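PDB 5YCZ: Trypsin/chymotrypsin inhibitor from Alocasia macrorrhizos, which inhibits the serine proteases trypsin and alpha-chymotrypsin as a Kunitz-type inhibitor of the plant I3 family. Local coordinates for residues 116-121 / 129-134; 152-157 / 171-176. All coordinates share one frame; numbering follows the deposited sequence.

Contact 1 of 2, residues 116-121 / 129-134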
loop_
_atom_site.group_PDB
_atom_site.type_symbol
_atom_site.label_atom_id
_atom_site.label_comp_id
_atom_site.label_asym_id
_atom_site.label_seq_id
_atom_site.Cartn_x
_atom_site.Cartn_y
_atom_site.Cartn_z
ATOM N N PHE A 116 2.829 -12.454 9.714
ATOM C CA PHE A 116 1.579 -13.047 10.143
ATOM C C PHE A 116 1.340 -14.318 9.338
ATOM O O PHE A 116 1.915 -14.510 8.262
ATOM C CB PHE A 116 0.415 -12.057 9.970
ATOM C CG PHE A 116 0.581 -10.796 10.756
ATOM C CD1 PHE A 116 1.397 -9.765 10.287
ATOM C CD2 PHE A 116 -0.058 -10.638 11.969
ATOM C CE1 PHE A 116 1.563 -8.598 11.014
ATOM C CE2 PHE A 116 0.102 -9.473 12.707
ATOM C CZ PHE A 116 0.907 -8.444 12.228
ATOM N N ALA A 117 0.508 -15.202 9.886
ATOM C CA ALA A 117 0.011 -16.356 9.156
ATOM C C ALA A 117 -1.498 -16.420 9.310
ATOM O O ALA A 117 -2.057 -15.880 10.267
ATOM C CB ALA A 117 0.641 -17.657 9.652
ATOM N N ILE A 118 -2.152 -17.074 8.351
ATOM C CA ILE A 118 -3.591 -17.309 8.386
ATOM C C ILE A 118 -3.864 -18.801 8.508
ATOM O O ILE A 118 -3.218 -19.628 7.854
ATOM C CB ILE A 118 -4.294 -16.740 7.140
ATOM C CG1 ILE A 118 -4.021 -15.247 7.021
ATOM C CG2 ILE A 118 -5.802 -16.994 7.204
ATOM C CD1 ILE A 118 -3.966 -14.760 5.588
ATOM N N ARG A 119 -4.853 -19.137 9.325
ATOM C CA ARG A 119 -5.223 -20.512 9.617
ATOM C C ARG A 119 -6.737 -20.618 9.641
ATOM O O ARG A 119 -7.430 -19.644 9.946
ATOM C CB ARG A 119 -4.647 -20.973 10.968
ATOM C CG ARG A 119 -3.139 -21.063 10.987
ATOM C CD ARG A 119 -2.638 -22.061 12.025
ATOM N NE ARG A 119 -1.643 -22.964 11.449
ATOM C CZ ARG A 119 -0.351 -22.672 11.340
ATOM N NH1 ARG A 119 0.100 -21.493 11.778
ATOM N NH2 ARG A 119 0.485 -23.557 10.800
ATOM N N LYS A 120 -7.244 -21.818 9.332
ATOM C CA LYS A 120 -8.672 -22.103 9.447
ATOM C C LYS A 120 -9.113 -22.092 10.906
ATOM O O LYS A 120 -8.326 -22.315 11.824
ATOM C CB LYS A 120 -9.011 -23.461 8.810
ATOM C CG LYS A 120 -10.339 -23.499 8.025
ATOM C CD LYS A 120 -10.211 -24.238 6.689
ATOM C CE LYS A 120 -11.393 -23.966 5.734
ATOM N NZ LYS A 120 -11.107 -24.422 4.331
ATOM N N ALA A 121 -10.389 -21.815 11.119
ATOM C CA ALA A 121 -11.006 -21.948 12.429
ATOM C C ALA A 121 -12.159 -22.930 12.285
ATOM O O ALA A 121 -13.071 -22.704 11.481
ATOM C CB ALA A 121 -11.484 -20.593 12.951
ATOM N N ARG A 129 -15.575 -21.379 5.291
ATOM C CA ARG A 129 -14.189 -20.943 5.157
ATOM C C ARG A 129 -13.943 -19.797 6.135
ATOM O O ARG A 129 -13.808 -18.645 5.726
ATOM C CB ARG A 129 -13.883 -20.527 3.712
ATOM C CG ARG A 129 -13.753 -21.699 2.741
ATOM C CD ARG A 129 -14.069 -21.267 1.304
ATOM N NE ARG A 129 -15.498 -21.328 0.994
ATOM C CZ ARG A 129 -16.084 -22.348 0.371
ATOM N NH1 ARG A 129 -15.366 -23.402 -0.011
ATOM N NH2 ARG A 129 -17.391 -22.315 0.128
ATOM N N ASP A 130 -13.896 -20.117 7.425
ATOM C CA ASP A 130 -13.503 -19.157 8.445
ATOM C C ASP A 130 -12.011 -19.245 8.692
ATOM O O ASP A 130 -11.402 -20.312 8.576
ATOM C CB ASP A 130 -14.240 -19.402 9.756
ATOM C CG ASP A 130 -15.729 -19.341 9.592
ATOM O OD1 ASP A 130 -16.180 -19.308 8.427
ATOM O OD2 ASP A 130 -16.437 -19.308 10.626
ATOM N N TYR A 131 -11.416 -18.106 9.029
ATOM C CA TYR A 131 -9.994 -18.083 9.291
ATOM C C TYR A 131 -9.718 -17.197 10.489
ATOM O O TYR A 131 -10.586 -16.474 10.988
ATOM C CB TYR A 131 -9.212 -17.622 8.061
ATOM C CG TYR A 131 -9.417 -18.509 6.848
ATOM C CD1 TYR A 131 -8.526 -19.540 6.560
ATOM C CD2 TYR A 131 -10.504 -18.320 5.991
ATOM C CE1 TYR A 131 -8.714 -20.359 5.454
ATOM C CE2 TYR A 131 -10.701 -19.141 4.882
ATOM C CZ TYR A 131 -9.806 -20.157 4.625
ATOM O OH TYR A 131 -9.998 -20.964 3.535
ATOM N N GLN A 132 -8.493 -17.298 10.974
ATOM C CA GLN A 132 -7.955 -16.359 11.939
ATOM C C GLN A 132 -6.569 -15.930 11.468
ATOM O O GLN A 132 -5.987 -16.528 10.553
ATOM C CB GLN A 132 -7.874 -16.975 13.330
ATOM C CG GLN A 132 -9.043 -17.825 13.715
ATOM C CD GLN A 132 -8.616 -18.907 14.674
ATOM O OE1 GLN A 132 -7.453 -19.326 14.668
ATOM N NE2 GLN A 132 -9.545 -19.362 15.514
ATOM N N ILE A 133 -6.037 -14.885 12.101
ATOM C CA ILE A 133 -4.683 -14.411 11.850
ATOM C C ILE A 133 -3.838 -14.686 13.077
ATOM O O ILE A 133 -4.260 -14.430 14.212
ATOM C CB ILE A 133 -4.665 -12.921 11.512
ATOM C CG1 ILE A 133 -5.599 -12.688 10.326
ATOM C CG2 ILE A 133 -3.231 -12.462 11.262
ATOM C CD1 ILE A 133 -5.296 -11.428 9.566
ATOM N N GLU A 134 -2.651 -15.215 12.853
ATOM C CA GLU A 134 -1.720 -15.467 13.927
ATOM C C GLU A 134 -0.534 -14.549 13.749
ATOM O O GLU A 134 -0.167 -14.220 12.621
ATOM C CB GLU A 134 -1.270 -16.916 13.924
ATOM C CG GLU A 134 -2.361 -17.852 14.411
ATOM C CD GLU A 134 -1.792 -19.050 15.123
ATOM O OE1 GLU A 134 -1.443 -18.919 16.328
ATOM O OE2 GLU A 134 -1.676 -20.108 14.461
#
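Glu134 and Arg119 meet on one face of an antiparallel hairpin, two residues apart along its register. The carboxylate of Glu134 reaches the shaft of Arg119 before its charged end: OE2 lies 3.3 Å from Arg119 CD and 3.5 Å from Arg119 NH1, a long salt bridge. OE2 alone makes the contact, and the guanidinium and carboxylate planes stand 77° apart, not in the flat, paired geometry. A bend at chi2 (-148°) in Glu134 helps carry its end over toward strand 116-120.

Beneath this pair the backbones are stitched together. Ala117 and Glu134 form a hydrogen-bonded pair, the Glu134 N to Ala117 O bond being short (2.7 Å) and almost straight at 176°. Arg119 and Gln132 form the next such pair, with Gln132 N 2.8 Å from Arg119 O. Beyond it, Ala121 N gives a longer bond to Asp130 O (3.1 Å) from well above the carbonyl plane.

Lys120 also buries much surface here. Its CB points away from the partner strand, yet its CG rests 3.4 Å from Asp130 O, and its chain runs alongside that of the poorly ordered Arg129. The Tyr131 hydroxyl near its end is hydrogen-bonded to Leu5 N.

Ile118 and Ile133 project from the face opposite the salt bridge. Ile118 CG2 packs on Tyr131 CB at 3.6 Å, while Ile133 CG2 approaches the Phe116 ring obliquely, 3.7 Å from CD2. On this buried side Phe116 and Ile133 also touch Ile76 of strand 74-77. Strand 131-135 lies between strands 116-120 and 153-159 in the sheet, and Ile133 pairs through its backbone with Leu155 of the latter.

Contact 2 of 2, residues 152-157 / 171-176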
loop_
_atom_site.group_PDB
_atom_site.type_symbol
_atom_site.label_atom_id
_atom_site.label_comp_id
_atom_site.label_asym_id
_atom_site.label_seq_id
_atom_site.Cartn_x
_atom_site.Cartn_y
_atom_site.Cartn_z
ATOM N N LEU A 152 3.323 -15.905 18.483
ATOM C CA LEU A 152 2.860 -15.242 19.691
ATOM C C LEU A 152 1.431 -15.626 20.004
ATOM O O LEU A 152 1.055 -15.667 21.182
ATOM C CB LEU A 152 2.972 -13.729 19.560
ATOM C CG LEU A 152 4.349 -13.158 19.225
ATOM C CD1 LEU A 152 4.331 -11.637 19.316
ATOM C CD2 LEU A 152 5.435 -13.763 20.139
ATOM N N GLY A 153 0.617 -15.905 18.977
ATOM C CA GLY A 153 -0.755 -16.308 19.180
ATOM C C GLY A 153 -1.695 -15.617 18.210
ATOM O O GLY A 153 -1.285 -15.012 17.223
ATOM N N THR A 154 -2.983 -15.702 18.513
ATOM C CA THR A 154 -4.045 -15.360 17.579
ATOM C C THR A 154 -4.611 -13.979 17.890
ATOM O O THR A 154 -4.713 -13.583 19.058
ATOM C CB THR A 154 -5.145 -16.433 17.636
ATOM O OG1 THR A 154 -4.536 -17.737 17.670
ATOM C CG2 THR A 154 -6.021 -16.369 16.404
ATOM N N LEU A 155 -4.966 -13.246 16.831
ATOM C CA LEU A 155 -5.538 -11.912 16.977
ATOM C C LEU A 155 -6.997 -12.001 17.383
ATOM O O LEU A 155 -7.779 -12.745 16.776
ATOM C CB LEU A 155 -5.416 -11.123 15.681
ATOM C CG LEU A 155 -3.994 -10.777 15.253
ATOM C CD1 LEU A 155 -3.984 -9.893 14.021
ATOM C CD2 LEU A 155 -3.219 -10.117 16.388
ATOM N N GLY A 156 -7.365 -11.250 18.417
ATOM C CA GLY A 156 -8.752 -11.126 18.799
ATOM C C GLY A 156 -9.108 -9.661 18.880
ATOM O O GLY A 156 -8.237 -8.793 18.874
ATOM N N LEU A 157 -10.407 -9.382 18.933
ATOM C CA LEU A 157 -10.841 -8.002 19.100
ATOM C C LEU A 157 -10.560 -7.530 20.521
ATOM O O LEU A 157 -10.795 -8.260 21.490
ATOM C CB LEU A 157 -12.328 -7.870 18.784
ATOM C CG LEU A 157 -12.759 -8.301 17.382
ATOM C CD1 LEU A 157 -14.254 -8.144 17.220
ATOM C CD2 LEU A 157 -11.983 -7.525 16.330
ATOM N N GLU A 171 -8.175 -17.633 23.212
ATOM C CA GLU A 171 -9.472 -18.294 23.326
ATOM C C GLU A 171 -10.540 -17.622 22.470
ATOM O O GLU A 171 -11.411 -18.307 21.930
ATOM C CB GLU A 171 -9.921 -18.381 24.787
ATOM C CG GLU A 171 -11.320 -19.054 25.019
ATOM C CD GLU A 171 -11.477 -20.523 24.520
ATOM O OE1 GLU A 171 -12.499 -21.161 24.880
ATOM O OE2 GLU A 171 -10.612 -21.051 23.776
ATOM N N SER A 172 -10.498 -16.307 22.291
ATOM C CA SER A 172 -11.537 -15.623 21.521
ATOM C C SER A 172 -10.950 -14.929 20.304
ATOM O O SER A 172 -10.983 -13.697 20.205
ATOM C CB SER A 172 -12.299 -14.633 22.395
ATOM O OG SER A 172 -12.832 -15.324 23.511
ATOM N N PRO A 173 -10.416 -15.687 19.355
ATOM C CA PRO A 173 -9.876 -15.069 18.147
ATOM C C PRO A 173 -10.952 -14.370 17.324
ATOM O O PRO A 173 -12.113 -14.782 17.275
ATOM C CB PRO A 173 -9.289 -16.263 17.388
ATOM C CG PRO A 173 -10.095 -17.402 17.834
ATOM C CD PRO A 173 -10.350 -17.158 19.277
ATOM N N HIS A 174 -10.552 -13.295 16.657
ATOM C CA HIS A 174 -11.429 -12.668 15.678
ATOM C C HIS A 174 -11.425 -13.530 14.424
ATOM O O HIS A 174 -10.434 -13.563 13.688
ATOM C CB HIS A 174 -10.978 -11.244 15.373
ATOM C CG HIS A 174 -11.864 -10.527 14.402
ATOM N ND1 HIS A 174 -13.240 -10.531 14.507
ATOM C CD2 HIS A 174 -11.571 -9.770 13.315
ATOM C CE1 HIS A 174 -13.756 -9.817 13.521
ATOM N NE2 HIS A 174 -12.765 -9.343 12.787
ATOM N N THR A 175 -12.512 -14.244 14.180
ATOM C CA THR A 175 -12.588 -15.036 12.965
ATOM C C THR A 175 -13.163 -14.196 11.839
ATOM O O THR A 175 -14.022 -13.336 12.061
ATOM C CB THR A 175 -13.440 -16.278 13.191
ATOM O OG1 THR A 175 -14.617 -15.911 13.926
ATOM C CG2 THR A 175 -12.656 -17.282 14.005
ATOM N N ILE A 176 -12.678 -14.446 10.621
ATOM C CA ILE A 176 -12.981 -13.585 9.486
ATOM C C ILE A 176 -13.104 -14.406 8.209
ATOM O O ILE A 176 -12.580 -15.514 8.100
ATOM C CB ILE A 176 -11.906 -12.492 9.298
ATOM C CG1 ILE A 176 -10.524 -13.118 9.273
ATOM C CG2 ILE A 176 -11.976 -11.464 10.407
ATOM C CD1 ILE A 176 -9.674 -12.596 8.183
HETATM O O HOH W 1 -7.922 -13.701 14.206
HETATM O O HOH W 2 -12.435 -12.046 19.147
#
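The imidazole of His174 carries Leu157 on one face, the methyl CD2 sitting almost over the ring centre. This CH-pi contact measures 3.7 Å from CD2 to the ring centroid and lies 14° off the ring normal. Leu157 CG and CD1 extend the cover toward ND1. A chi1 of -178°, which sets CG opposite the backbone N, brings the His174 ring under Leu157. Around the pair, Gln45 of strand 42-45 touches both side chains.

The backbone of the same histidine is anchored as well: His174 N donates to Leu155 O at 2.8 Å, in the carbonyl plane and on a lone pair. Leu155 O also accepts from a water that donates in turn to His174 O, so direct and water-mediated links join the same two residues. Gly156 passes close to the loop, its CA 3.7 Å from Ser172 O and 3.5 Å from His174 N.

Farther back along the strand, the Thr154 methyl CG2 packs against Pro173 CB at 3.4 Å. Thr154 N is hydrogen-bonded to Asn170 OD1, which ties the strand to the chain just before residues 171-176.

The loop after strand 164-168 thus folds back on strand 153-159 before entering strand 176-180, joining a connection to the strand framework of the beta-trefoil fold characteristic of Kunitz-type inhibitors.

Overall arrangement
Contacts 1 and 2 lie in series along the chain, their centres about 9 Å apart, and both draw on the sheet in which strands 131-135 and 153-159 are neighbours. Tyr131 O probably accepts a hydrogen bond from Ile176 N, and Gln132 packs on Pro173. Both contacts are partly buried. Contact 1 is a regular strand pairing with an apolar inner face and a charged pair on its other, partly exposed face. Contact 2 buries less surface and sets a loop against a strand, relying on one direct backbone bond, a bridging water and imidazole packing, with exposed residues at its margin.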